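Local coordinates for protein glutamine cyclotransferase (Tannerella forsythia, PDB 6QRO) that probably converts N-terminal glutamine of peptides into pyroglutamate, as a zinc-dependent glutaminyl cyclase of the mammalian-like type II, at residues Gln90-Ala95 with Ala108-Arg113; Tyr168-Phe173 with Pro179-Leu184; Leu184-Trp189 with His258-Gln263; Pro196-Glu201 with Gln263-Pro268. All blocks are in the same frame, centred on the assembly; numbering follows the deposited sequence.

Contact 1. Residues Gln90-Ala95 with Ala108-Arg113; sequences QNIVGA and AHWDSR
Trp110 lays its indole against the side chain of Ile92 and the backbone of Gln90. The methyl Ile92 CD1 sits over one face of the ring, 4.2 Å from the centroid of the five-membered ring of Trp110. This is a CH-pi contact, displaced toward the rim. At the ring edge, in its plane, Trp110 NE1 donates to Gln90 O at 3.0 Å, with an N-H...O angle of 161°. The carbonyl points almost straight at its donor, and the bond and the methyl both limit the rotation of the indole. With chi1 at 74°, CG of Trp110 lies between its own backbone N and carbonyl carbon, and the ring extends toward the strand. The Gln90 amide passes the benzo part of the ring, with OE1 3.7 Å from Trp110 CZ2 and the two planes 33° apart. Gln90 OE1 is buried and has no polar partner in the model. Next to the tryptophan, His109 ND1 donates to Asp111 OD1 at 2.9 Å, a bent bond that meets the carboxylate from above its plane. His109 NE2 is bonded to the zinc ligand Asp134. Strand 157-163 runs between strands 86-96 and 103-109, so Trp110 reaches past it from the end of 103-109. The indole also touches Phe162 of that middle strand, and Ala58 and Leu61 of helix 52-67 pack on it.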
loop_
_atom_site.group_PDB
_atom_site.type_symbol
_atom_site.label_atom_id
_atom_site.label_comp_id
_atom_site.label_asym_id
_atom_site.label_seq_id
_atom_site.Cartn_x
_atom_site.Cartn_y
_atom_site.Cartn_z
ATOM N N GLN A 90 11.303 -8.893 1.926
ATOM C CA GLN A 90 12.056 -7.694 1.568
ATOM C C GLN A 90 11.143 -6.493 1.787
ATOM O O GLN A 90 10.151 -6.342 1.075
ATOM C CB GLN A 90 12.557 -7.700 0.118
ATOM C CG GLN A 90 13.571 -8.750 -0.284
ATOM C CD GLN A 90 12.976 -9.922 -1.044
ATOM O OE1 GLN A 90 11.803 -9.929 -1.369
ATOM N NE2 GLN A 90 13.814 -10.894 -1.375
ATOM N N ASN A 91 11.430 -5.681 2.813
ATOM C CA ASN A 91 10.853 -4.341 2.918
ATOM C C ASN A 91 11.688 -3.384 2.070
ATOM O O ASN A 91 12.903 -3.269 2.274
ATOM C CB ASN A 91 10.820 -3.843 4.361
ATOM C CG ASN A 91 9.850 -4.630 5.252
ATOM O OD1 ASN A 91 8.828 -5.148 4.802
ATOM N ND2 ASN A 91 10.154 -4.662 6.532
ATOM N N ILE A 92 11.042 -2.694 1.129
ATOM C CA ILE A 92 11.738 -1.873 0.137
ATOM C C ILE A 92 11.471 -0.403 0.441
ATOM O O ILE A 92 10.320 0.052 0.401
ATOM C CB ILE A 92 11.312 -2.243 -1.293
ATOM C CG1 ILE A 92 11.522 -3.742 -1.516
ATOM C CG2 ILE A 92 12.128 -1.427 -2.312
ATOM C CD1 ILE A 92 10.767 -4.318 -2.701
ATOM N N VAL A 93 12.536 0.336 0.750
ATOM C CA VAL A 93 12.449 1.738 1.137
ATOM C C VAL A 93 13.175 2.573 0.091
ATOM O O VAL A 93 14.378 2.392 -0.144
ATOM C CB VAL A 93 13.038 2.005 2.535
ATOM C CG1 VAL A 93 12.965 3.518 2.856
ATOM C CG2 VAL A 93 12.307 1.209 3.596
ATOM N N GLY A 94 12.464 3.531 -0.483
ATOM C CA GLY A 94 13.090 4.495 -1.358
ATOM C C GLY A 94 13.035 5.815 -0.636
ATOM O O GLY A 94 11.950 6.333 -0.343
ATOM N N ALA A 95 14.201 6.313 -0.260
ATOM C CA ALA A 95 14.319 7.562 0.474
ATOM C C ALA A 95 14.733 8.631 -0.523
ATOM O O ALA A 95 15.815 8.548 -1.115
ATOM C CB ALA A 95 15.334 7.453 1.609
ATOM N N ALA A 108 2.744 1.263 1.064
ATOM C CA ALA A 108 1.797 0.295 0.532
ATOM C C ALA A 108 2.440 -1.074 0.652
ATOM O O ALA A 108 3.660 -1.194 0.767
ATOM C CB ALA A 108 1.406 0.579 -0.918
ATOM N N HIS A 109 1.610 -2.104 0.634
ATOM C CA HIS A 109 2.133 -3.458 0.621
ATOM C C HIS A 109 2.228 -3.982 -0.806
ATOM O O HIS A 109 1.446 -3.608 -1.683
ATOM C CB HIS A 109 1.290 -4.388 1.498
ATOM C CG HIS A 109 0.173 -5.091 0.787
ATOM N ND1 HIS A 109 0.349 -6.282 0.120
ATOM C CD2 HIS A 109 -1.148 -4.798 0.696
ATOM C CE1 HIS A 109 -0.813 -6.685 -0.364
ATOM N NE2 HIS A 109 -1.736 -5.797 -0.037
ATOM N N TRP A 110 3.252 -4.806 -1.048
ATOM C CA TRP A 110 3.525 -5.271 -2.388
ATOM C C TRP A 110 3.403 -6.776 -2.567
ATOM O O TRP A 110 3.317 -7.230 -3.712
ATOM C CB TRP A 110 4.928 -4.823 -2.828
ATOM C CG TRP A 110 6.117 -5.528 -2.224
ATOM C CD1 TRP A 110 6.748 -5.236 -1.057
ATOM C CD2 TRP A 110 6.870 -6.587 -2.835
ATOM N NE1 TRP A 110 7.833 -6.075 -0.881
ATOM C CE2 TRP A 110 7.931 -6.902 -1.967
ATOM C CE3 TRP A 110 6.739 -7.302 -4.032
ATOM C CZ2 TRP A 110 8.861 -7.898 -2.256
ATOM C CZ3 TRP A 110 7.674 -8.289 -4.322
ATOM C CH2 TRP A 110 8.715 -8.577 -3.436
ATOM N N ASP A 111 3.337 -7.555 -1.489
ATOM C CA ASP A 111 3.143 -8.996 -1.624
ATOM C C ASP A 111 1.712 -9.321 -2.055
ATOM O O ASP A 111 0.775 -8.537 -1.871
ATOM C CB ASP A 111 3.442 -9.716 -0.304
ATOM C CG ASP A 111 2.546 -9.261 0.837
ATOM O OD1 ASP A 111 2.473 -8.046 1.107
ATOM O OD2 ASP A 111 1.893 -10.128 1.464
ATOM N N SER A 112 1.545 -10.524 -2.603
ATOM C CA SER A 112 0.231 -11.070 -2.922
ATOM C C SER A 112 -0.115 -12.214 -1.979
ATOM O O SER A 112 0.749 -13.026 -1.620
ATOM C CB SER A 112 0.157 -11.544 -4.369
ATOM O OG SER A 112 0.495 -10.477 -5.204
ATOM N N ARG A 113 -1.387 -12.274 -1.606
ATOM C CA ARG A 113 -1.866 -13.277 -0.667
ATOM C C ARG A 113 -1.688 -14.685 -1.219
ATOM O O ARG A 113 -1.992 -14.940 -2.392
ATOM C CB ARG A 113 -3.343 -13.041 -0.359
ATOM C CG ARG A 113 -3.939 -14.085 0.548
ATOM C CD ARG A 113 -5.034 -13.454 1.337
ATOM N NE ARG A 113 -5.703 -14.338 2.281
ATOM C CZ ARG A 113 -5.141 -14.789 3.400
ATOM N NH1 ARG A 113 -3.873 -14.490 3.680
ATOM N NH2 ARG A 113 -5.827 -15.573 4.220
#

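Contact 2. Residues Tyr168-Phe173 with Pro179-Leu184; sequences YGTPEF and PDTWCL. With SO4 (sulfate ion), chain F.
Two torsions set the indole of Trp182 over Gly169: chi1 of -54° places CG beside the backbone N, and chi2 of 94° turns the ring face to the glycine. Gly169 CA stands 3.4 Å from the centroid of the six-membered ring of Trp182, only 8° off the normal. This is a close CH-pi contact over the ring centre, possible because glycine carries no side chain. Gly169 N also lies over this face, 3.3 Å from Trp182 CZ3. Next along the chain, Thr170 OG1 and Thr181 OG1 are 3.3 Å apart, a weak hydrogen bond in which either could donate. Two waters join the backbones. One accepts from Tyr168 N and donates to Thr181 O; the other donates to both Tyr168 O and Thr181 O. A sulfate, probably from the crystallisation liquor, accepts from Asp180 N through O2 at 3.2 Å, and its O3 lies at the indole edge. Arg113 donates to Gly169 O, tying it to the loop that follows strand 103-109. The Trp182 side chain is about 5 Å from the zinc ion and touches its ligand Asp167. The waters thus bridge the two backbones, while the CH-pi contact with Gly169 sets the indole face near the metal site.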
loop_
_atom_site.group_PDB
_atom_site.type_symbol
_atom_site.label_atom_id
_atom_site.label_comp_id
_atom_site.label_asym_id
_atom_site.label_seq_id
_atom_site.Cartn_x
_atom_site.Cartn_y
_atom_site.Cartn_z
ATOM N N TYR A 168 -0.487 -12.316 4.275
ATOM C CA TYR A 168 -0.288 -13.740 4.531
ATOM C C TYR A 168 -0.987 -14.154 5.816
ATOM O O TYR A 168 -0.565 -15.088 6.486
ATOM C CB TYR A 168 1.207 -14.049 4.634
ATOM C CG TYR A 168 1.720 -15.391 4.134
ATOM C CD1 TYR A 168 1.450 -16.578 4.840
ATOM C CD2 TYR A 168 2.585 -15.465 3.049
ATOM C CE1 TYR A 168 1.957 -17.797 4.418
ATOM C CE2 TYR A 168 3.117 -16.683 2.630
ATOM C CZ TYR A 168 2.803 -17.849 3.320
ATOM O OH TYR A 168 3.325 -19.069 2.904
ATOM N N GLY A 169 -2.051 -13.451 6.189
ATOM C CA GLY A 169 -2.657 -13.713 7.469
ATOM C C GLY A 169 -3.464 -14.978 7.451
ATOM O O GLY A 169 -3.695 -15.579 6.399
ATOM N N THR A 170 -3.910 -15.362 8.640
ATOM C CA THR A 170 -4.655 -16.595 8.828
ATOM C C THR A 170 -5.820 -16.647 7.841
ATOM O O THR A 170 -6.662 -15.742 7.842
ATOM C CB THR A 170 -5.174 -16.685 10.264
ATOM O OG1 THR A 170 -4.081 -16.583 11.175
ATOM C CG2 THR A 170 -5.855 -18.017 10.495
ATOM N N PRO A 171 -5.905 -17.667 6.999
ATOM C CA PRO A 171 -7.032 -17.768 6.073
ATOM C C PRO A 171 -8.332 -18.190 6.744
ATOM O O PRO A 171 -8.354 -18.741 7.849
ATOM C CB PRO A 171 -6.562 -18.822 5.074
ATOM C CG PRO A 171 -5.551 -19.591 5.789
ATOM C CD PRO A 171 -4.872 -18.668 6.721
ATOM N N GLU A 172 -9.429 -17.926 6.018
ATOM C CA GLU A 172 -10.759 -18.312 6.474
ATOM C C GLU A 172 -10.879 -19.816 6.677
ATOM O O GLU A 172 -11.667 -20.259 7.520
ATOM C CB GLU A 172 -11.817 -17.826 5.484
ATOM C CG GLU A 172 -12.173 -16.381 5.663
ATOM C CD GLU A 172 -12.927 -16.142 6.950
ATOM O OE1 GLU A 172 -12.991 -14.984 7.404
ATOM O OE2 GLU A 172 -13.450 -17.120 7.519
ATOM N N PHE A 173 -10.133 -20.619 5.907
ATOM C CA PHE A 173 -10.225 -22.069 6.035
ATOM C C PHE A 173 -9.364 -22.630 7.178
ATOM O O PHE A 173 -9.205 -23.854 7.278
ATOM C CB PHE A 173 -9.842 -22.756 4.714
ATOM C CG PHE A 173 -8.449 -22.450 4.234
ATOM C CD1 PHE A 173 -7.357 -23.126 4.737
ATOM C CD2 PHE A 173 -8.236 -21.514 3.230
ATOM C CE1 PHE A 173 -6.066 -22.838 4.294
ATOM C CE2 PHE A 173 -6.959 -21.241 2.768
ATOM C CZ PHE A 173 -5.875 -21.901 3.304
ATOM N N PRO A 179 -3.034 -13.444 16.946
ATOM C CA PRO A 179 -2.936 -12.008 16.665
ATOM C C PRO A 179 -1.765 -11.677 15.749
ATOM O O PRO A 179 -0.786 -12.417 15.643
ATOM C CB PRO A 179 -2.735 -11.390 18.056
ATOM C CG PRO A 179 -2.018 -12.471 18.835
ATOM C CD PRO A 179 -2.605 -13.770 18.321
ATOM N N ASP A 180 -1.902 -10.537 15.060
ATOM C CA ASP A 180 -0.801 -9.892 14.331
ATOM C C ASP A 180 -0.197 -10.809 13.267
ATOM O O ASP A 180 1.016 -10.806 13.050
ATOM C CB ASP A 180 0.297 -9.381 15.284
ATOM C CG ASP A 180 -0.251 -8.464 16.390
ATOM O OD1 ASP A 180 -1.166 -7.674 16.101
ATOM O OD2 ASP A 180 0.247 -8.517 17.540
ATOM N N THR A 181 -1.016 -11.643 12.620
ATOM C CA THR A 181 -0.487 -12.488 11.556
ATOM C C THR A 181 -0.487 -11.789 10.199
ATOM O O THR A 181 0.109 -12.314 9.250
ATOM C CB THR A 181 -1.236 -13.820 11.487
ATOM O OG1 THR A 181 -2.609 -13.616 11.146
ATOM C CG2 THR A 181 -1.153 -14.499 12.821
ATOM N N TRP A 182 -1.170 -10.649 10.095
ATOM C CA TRP A 182 -1.130 -9.720 8.982
ATOM C C TRP A 182 -0.060 -8.665 9.238
ATOM O O TRP A 182 0.402 -8.478 10.365
ATOM C CB TRP A 182 -2.478 -9.025 8.786
ATOM C CG TRP A 182 -3.635 -9.951 8.649
ATOM C CD1 TRP A 182 -4.459 -10.386 9.639
ATOM C CD2 TRP A 182 -4.094 -10.562 7.440
ATOM N NE1 TRP A 182 -5.406 -11.233 9.123
ATOM C CE2 TRP A 182 -5.204 -11.359 7.773
ATOM C CE3 TRP A 182 -3.667 -10.518 6.106
ATOM C CZ2 TRP A 182 -5.906 -12.107 6.818
ATOM C CZ3 TRP A 182 -4.357 -11.252 5.161
ATOM C CH2 TRP A 182 -5.461 -12.039 5.519
ATOM N N CYS A 183 0.318 -7.962 8.170
ATOM C CA CYS A 183 1.260 -6.849 8.265
ATOM C C CYS A 183 2.590 -7.304 8.881
ATOM O O CYS A 183 3.172 -6.614 9.718
ATOM C CB CYS A 183 0.655 -5.705 9.083
ATOM S SG CYS A 183 -1.060 -5.194 8.685
ATOM N N LEU A 184 3.106 -8.461 8.453
ATOM C CA LEU A 184 4.345 -8.958 9.057
ATOM C C LEU A 184 5.521 -8.046 8.737
ATOM O O LEU A 184 6.410 -7.841 9.574
ATOM C CB LEU A 184 4.638 -10.384 8.588
ATOM C CG LEU A 184 3.563 -11.429 8.910
ATOM C CD1 LEU A 184 3.933 -12.799 8.361
ATOM C CD2 LEU A 184 3.288 -11.484 10.410
HETATM S S SO4 F . -5.441 -8.693 14.549
HETATM O O1 SO4 F . -5.639 -7.311 14.127
HETATM O O2 SO4 F . -4.462 -8.746 15.630
HETATM O O3 SO4 F . -4.956 -9.511 13.431
HETATM O O4 SO4 F . -6.738 -9.190 15.004
HETATM O O HOH W 1 0.842 -11.537 6.400
HETATM O O HOH W 2 1.101 -14.779 8.992
#

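Contact 3. Residues Leu184-Trp189 with His258-Gln263; sequences LGSQFW and HQYVIQ
The Tyr260 ring is sandwiched between two glutamine side chains. Gln187 lies over one face, with CG 3.3 Å from Tyr260 CD1, and CD of Gln259 from its own helix lies over the opposite face. The Gln187 amide runs alongside the ring in the same direction, its plane 20° from that of the phenol. The chain of Gln187 is extended at chi2 (-180°), which carries the amide out along the tyrosine. At the other side of the interface Val261 meets the benzo part of Trp189. Val261 CG1 lies at the ring edge, near its plane, and CG2 approaches obliquely at 3.7 Å from Trp189 CZ3. Between these two pairs Ser186 OG rests 4.0 Å from Tyr260 CB. The short helical segments run nearly parallel, 14° apart, with axes 8.4 Å from each other at their closest. The polar ends find partners nearby: Gln187 NE2 bonds to Asp180 O, Tyr260 OH to Asp180 OD1, Ser186 OG to Asp257, and Trp189 NE1 to His194. Across the helices themselves the contact is therefore one of van der Waals packing, while Asp180, bonded by both Gln187 and Tyr260, links their polar ends.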
loop_
_atom_site.group_PDB
_atom_site.type_symbol
_atom_site.label_atom_id
_atom_site.label_comp_id
_atom_site.label_asym_id
_atom_site.label_seq_id
_atom_site.Cartn_x
_atom_site.Cartn_y
_atom_site.Cartn_z
ATOM N N LEU A 184 3.106 -8.461 8.453
ATOM C CA LEU A 184 4.345 -8.958 9.057
ATOM C C LEU A 184 5.521 -8.046 8.737
ATOM O O LEU A 184 6.410 -7.841 9.574
ATOM C CB LEU A 184 4.638 -10.384 8.588
ATOM C CG LEU A 184 3.563 -11.429 8.910
ATOM C CD1 LEU A 184 3.933 -12.799 8.361
ATOM C CD2 LEU A 184 3.288 -11.484 10.410
ATOM N N GLY A 185 5.554 -7.500 7.521
ATOM C CA GLY A 185 6.660 -6.637 7.144
ATOM C C GLY A 185 6.624 -5.314 7.874
ATOM O O GLY A 185 7.643 -4.861 8.395
ATOM N N SER A 186 5.441 -4.694 7.951
ATOM C CA SER A 186 5.317 -3.393 8.598
ATOM C C SER A 186 5.591 -3.480 10.092
ATOM O O SER A 186 6.111 -2.529 10.684
ATOM C CB SER A 186 3.928 -2.814 8.343
ATOM O OG SER A 186 2.899 -3.757 8.606
ATOM N N GLN A 187 5.296 -4.627 10.703
ATOM C CA GLN A 187 5.675 -4.849 12.089
ATOM C C GLN A 187 7.200 -4.827 12.246
ATOM O O GLN A 187 7.730 -4.186 13.159
ATOM C CB GLN A 187 5.098 -6.180 12.551
ATOM C CG GLN A 187 3.628 -6.168 12.918
ATOM C CD GLN A 187 3.169 -7.542 13.361
ATOM O OE1 GLN A 187 3.596 -8.040 14.410
ATOM N NE2 GLN A 187 2.328 -8.185 12.549
ATOM N N PHE A 188 7.921 -5.518 11.354
ATOM C CA PHE A 188 9.381 -5.555 11.434
ATOM C C PHE A 188 9.984 -4.171 11.291
ATOM O O PHE A 188 10.757 -3.732 12.147
ATOM C CB PHE A 188 9.957 -6.463 10.351
ATOM C CG PHE A 188 11.478 -6.517 10.338
ATOM C CD1 PHE A 188 12.173 -7.217 11.291
ATOM C CD2 PHE A 188 12.204 -5.861 9.353
ATOM C CE1 PHE A 188 13.568 -7.265 11.270
ATOM C CE2 PHE A 188 13.595 -5.906 9.327
ATOM C CZ PHE A 188 14.275 -6.605 10.282
ATOM N N TRP A 189 9.603 -3.454 10.228
ATOM C CA TRP A 189 10.184 -2.145 9.947
ATOM C C TRP A 189 9.844 -1.151 11.039
ATOM O O TRP A 189 10.702 -0.377 11.467
ATOM C CB TRP A 189 9.700 -1.625 8.592
ATOM C CG TRP A 189 10.185 -0.241 8.279
ATOM C CD1 TRP A 189 11.370 0.121 7.690
ATOM C CD2 TRP A 189 9.515 0.979 8.612
ATOM N NE1 TRP A 189 11.454 1.490 7.613
ATOM C CE2 TRP A 189 10.332 2.037 8.181
ATOM C CE3 TRP A 189 8.303 1.275 9.235
ATOM C CZ2 TRP A 189 9.968 3.364 8.338
ATOM C CZ3 TRP A 189 7.940 2.595 9.388
ATOM C CH2 TRP A 189 8.768 3.624 8.931
ATOM N N HIS A 258 -0.758 0.661 8.294
ATOM C CA HIS A 258 -0.672 1.944 8.988
ATOM C C HIS A 258 -0.863 1.787 10.500
ATOM O O HIS A 258 -0.377 2.618 11.272
ATOM C CB HIS A 258 -1.656 2.936 8.368
ATOM C CG HIS A 258 -3.096 2.597 8.584
ATOM N ND1 HIS A 258 -3.611 1.343 8.333
ATOM C CD2 HIS A 258 -4.140 3.360 8.989
ATOM C CE1 HIS A 258 -4.907 1.346 8.585
ATOM N NE2 HIS A 258 -5.250 2.553 8.992
ATOM N N GLN A 259 -1.575 0.740 10.932
ATOM C CA GLN A 259 -1.727 0.444 12.361
ATOM C C GLN A 259 -0.389 0.104 13.012
ATOM O O GLN A 259 -0.081 0.564 14.117
ATOM C CB GLN A 259 -2.706 -0.711 12.536
ATOM C CG GLN A 259 -2.681 -1.355 13.906
ATOM C CD GLN A 259 -3.547 -2.605 14.001
ATOM O OE1 GLN A 259 -3.383 -3.421 14.917
ATOM N NE2 GLN A 259 -4.467 -2.766 13.044
ATOM N N TYR A 260 0.421 -0.701 12.349
ATOM C CA TYR A 260 1.694 -1.081 12.938
ATOM C C TYR A 260 2.765 0.004 12.837
ATOM O O TYR A 260 3.674 0.033 13.674
ATOM C CB TYR A 260 2.126 -2.395 12.308
ATOM C CG TYR A 260 1.137 -3.497 12.646
ATOM C CD1 TYR A 260 1.170 -4.128 13.886
ATOM C CD2 TYR A 260 0.140 -3.857 11.761
ATOM C CE1 TYR A 260 0.257 -5.122 14.217
ATOM C CE2 TYR A 260 -0.775 -4.849 12.077
ATOM C CZ TYR A 260 -0.711 -5.473 13.313
ATOM O OH TYR A 260 -1.607 -6.453 13.634
ATOM N N VAL A 261 2.660 0.925 11.880
ATOM C CA VAL A 261 3.593 2.048 11.850
ATOM C C VAL A 261 3.206 3.083 12.905
ATOM O O VAL A 261 4.073 3.677 13.557
ATOM C CB VAL A 261 3.663 2.659 10.430
ATOM C CG1 VAL A 261 4.438 3.980 10.453
ATOM C CG2 VAL A 261 4.332 1.687 9.452
ATOM N N ILE A 262 1.897 3.304 13.089
ATOM C CA ILE A 262 1.407 4.154 14.176
ATOM C C ILE A 262 1.861 3.604 15.518
ATOM O O ILE A 262 2.390 4.334 16.360
ATOM C CB ILE A 262 -0.133 4.286 14.126
ATOM C CG1 ILE A 262 -0.596 5.142 12.941
ATOM C CG2 ILE A 262 -0.684 4.809 15.448
ATOM C CD1 ILE A 262 -2.078 5.019 12.633
ATOM N N GLN A 263 1.633 2.310 15.749
ATOM C CA GLN A 263 2.025 1.701 17.012
ATOM C C GLN A 263 3.516 1.875 17.279
ATOM O O GLN A 263 3.917 2.319 18.360
ATOM C CB GLN A 263 1.661 0.218 16.989
ATOM C CG GLN A 263 2.380 -0.622 18.034
ATOM C CD GLN A 263 1.977 -2.080 17.974
ATOM O OE1 GLN A 263 2.825 -2.969 17.982
ATOM N NE2 GLN A 263 0.675 -2.332 17.903
#

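Contact 4. Residues Pro196-Glu201 with Gln263-Pro268; sequences PNYKAE and QGLRTP
The touching parts 198-201 and 265-268 run in the same direction, 13° apart, and come nearest at Ala200 and Thr267, with CA atoms 6.6 Å from each other. Leu265 makes the first side-chain contact. With CG of Tyr198 anti to the backbone N (chi1 166°), the CD2 edge of its ring meets the leucine methyl. Leu265 CD1 lies near the ring plane, 3.5 Å from Tyr198 CD2, and the two side chains cross at about a right angle. The same methyl is 3.5 Å from Tyr198 O, so it fits between the ring and the backbone carbonyl of Tyr198. The tyrosine hydroxyl is bonded to Asp159, and the ring also meets Trp189. Further along, Thr267 CG2 packs 4.0 Å from Ala200 CB. Then Pro268 CG approaches Glu201 O at 3.7 Å. The Glu201 carboxylate forms a salt bridge with Arg102. Helix 257-265 ends within this contact. Arg266 is the first residue to leave helical geometry, with a phi of 56°, and its NH1 donates back to Gln263 O at 2.6 Å. A backbone hydrogen bond joins Pro268 to Gly203, just past Glu201. The two segments thus lead side by side into the parallel strands 203-207 and 269-273. Here helix 257-265 leads into the outermost strand 269-273 of the mixed sheet, part of the alpha/beta architecture of the M28 family.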
loop_
_atom_site.group_PDB
_atom_site.type_symbol
_atom_site.label_atom_id
_atom_site.label_comp_id
_atom_site.label_asym_id
_atom_site.label_seq_id
_atom_site.Cartn_x
_atom_site.Cartn_y
_atom_site.Cartn_z
ATOM N N PRO A 196 18.255 4.660 11.771
ATOM C CA PRO A 196 17.929 4.864 13.182
ATOM C C PRO A 196 17.128 6.137 13.362
ATOM O O PRO A 196 17.271 7.105 12.613
ATOM C CB PRO A 196 19.301 4.956 13.857
ATOM C CG PRO A 196 20.153 4.107 13.001
ATOM C CD PRO A 196 19.674 4.320 11.590
ATOM N N ASN A 197 16.286 6.117 14.378
ATOM C CA ASN A 197 15.384 7.206 14.718
ATOM C C ASN A 197 14.753 7.787 13.455
ATOM O O ASN A 197 14.801 8.992 13.201
ATOM C CB ASN A 197 16.124 8.287 15.492
ATOM C CG ASN A 197 16.810 7.751 16.729
ATOM O OD1 ASN A 197 17.090 6.549 16.823
ATOM N ND2 ASN A 197 17.118 8.636 17.671
ATOM N N TYR A 198 14.062 6.925 12.707
ATOM C CA TYR A 198 13.407 7.406 11.504
ATOM C C TYR A 198 12.166 8.173 11.900
ATOM O O TYR A 198 11.413 7.749 12.776
ATOM C CB TYR A 198 13.029 6.256 10.572
ATOM C CG TYR A 198 12.055 6.702 9.500
ATOM C CD1 TYR A 198 12.499 7.376 8.372
ATOM C CD2 TYR A 198 10.680 6.480 9.640
ATOM C CE1 TYR A 198 11.612 7.799 7.399
ATOM C CE2 TYR A 198 9.784 6.904 8.669
ATOM C CZ TYR A 198 10.259 7.566 7.555
ATOM O OH TYR A 198 9.378 7.990 6.592
ATOM N N LYS A 199 11.946 9.294 11.228
ATOM C CA LYS A 199 10.864 10.195 11.567
ATOM C C LYS A 199 10.178 10.712 10.312
ATOM O O LYS A 199 10.830 11.011 9.312
ATOM C CB LYS A 199 11.383 11.387 12.385
ATOM C CG LYS A 199 11.957 11.024 13.736
ATOM C CD LYS A 199 10.979 10.227 14.596
ATOM C CE LYS A 199 11.519 10.039 16.017
ATOM N NZ LYS A 199 12.916 9.514 16.020
ATOM N N ALA A 200 8.856 10.792 10.375
ATOM C CA ALA A 200 8.052 11.350 9.308
ATOM C C ALA A 200 7.086 12.347 9.931
ATOM O O ALA A 200 6.653 12.174 11.073
ATOM C CB ALA A 200 7.292 10.272 8.530
ATOM N N GLU A 201 6.775 13.410 9.184
ATOM C CA GLU A 201 5.784 14.369 9.660
ATOM C C GLU A 201 4.448 13.674 9.843
ATOM O O GLU A 201 3.800 13.795 10.888
ATOM C CB GLU A 201 5.632 15.521 8.655
ATOM C CG GLU A 201 6.948 16.099 8.202
ATOM C CD GLU A 201 6.856 17.518 7.730
ATOM O OE1 GLU A 201 5.935 17.861 6.944
ATOM O OE2 GLU A 201 7.728 18.298 8.164
ATOM N N GLN A 263 1.633 2.310 15.749
ATOM C CA GLN A 263 2.025 1.701 17.012
ATOM C C GLN A 263 3.516 1.875 17.279
ATOM O O GLN A 263 3.917 2.319 18.360
ATOM C CB GLN A 263 1.661 0.218 16.989
ATOM C CG GLN A 263 2.380 -0.622 18.034
ATOM C CD GLN A 263 1.977 -2.080 17.974
ATOM O OE1 GLN A 263 2.825 -2.969 17.982
ATOM N NE2 GLN A 263 0.675 -2.332 17.903
ATOM N N GLY A 264 4.351 1.589 16.284
ATOM C CA GLY A 264 5.788 1.489 16.489
ATOM C C GLY A 264 6.560 2.788 16.541
ATOM O O GLY A 264 7.544 2.888 17.278
ATOM N N LEU A 265 6.193 3.753 15.704
ATOM C CA LEU A 265 6.849 5.052 15.670
ATOM C C LEU A 265 5.992 6.197 16.196
ATOM O O LEU A 265 6.503 7.316 16.318
ATOM C CB LEU A 265 7.296 5.387 14.236
ATOM C CG LEU A 265 8.494 4.593 13.706
ATOM C CD1 LEU A 265 8.987 5.188 12.410
ATOM C CD2 LEU A 265 9.608 4.589 14.717
ATOM N N ARG A 266 4.715 5.950 16.515
ATOM C CA ARG A 266 3.775 6.998 16.928
ATOM C C ARG A 266 3.687 8.084 15.859
ATOM O O ARG A 266 3.262 9.217 16.111
ATOM C CB ARG A 266 4.131 7.577 18.303
ATOM C CG ARG A 266 3.602 6.757 19.501
ATOM C CD ARG A 266 4.221 5.351 19.637
ATOM N NE ARG A 266 5.623 5.338 20.062
ATOM C CZ ARG A 266 6.357 4.231 20.176
ATOM N NH1 ARG A 266 5.827 3.040 19.910
ATOM N NH2 ARG A 266 7.621 4.305 20.564
ATOM N N THR A 267 3.967 7.691 14.627
ATOM C CA THR A 267 3.836 8.592 13.499
ATOM C C THR A 267 2.391 8.568 13.044
ATOM O O THR A 267 1.863 7.492 12.759
ATOM C CB THR A 267 4.731 8.148 12.337
ATOM O OG1 THR A 267 6.116 8.241 12.699
ATOM C CG2 THR A 267 4.439 9.004 11.094
ATOM N N PRO A 268 1.730 9.720 12.948
ATOM C CA PRO A 268 0.330 9.718 12.518
ATOM C C PRO A 268 0.227 9.233 11.082
ATOM O O PRO A 268 0.829 9.800 10.171
ATOM C CB PRO A 268 -0.092 11.184 12.682
ATOM C CG PRO A 268 1.161 11.965 12.766
ATOM C CD PRO A 268 2.214 11.066 13.306
#

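The zinc ion is bound by Asp134, Asp167 and His288. Of the touching side chains, Trp182 of contact 2 comes nearest to it. Trp110 of contact 1 and Ser186 of contact 3 are each about 12 Å from the zinc ion. The centres of contacts 1 and 2 are about 17 Å apart, and Arg113 joins them, its NH1 2.9 Å from Gly169 O. Contact 3 shares Leu184 with contact 2, and Tyr260 OH reaches Asp180 OD1 at 2.8 Å. Contact 3 also meets contact 1, where Asn91 ND2 is 3.1 Å from Gly185 O. Contacts 3 and 4 share Gln263 and helix 257-265, and Trp189 packs on Tyr198 and Leu265. Contact 4 is remote from the zinc site.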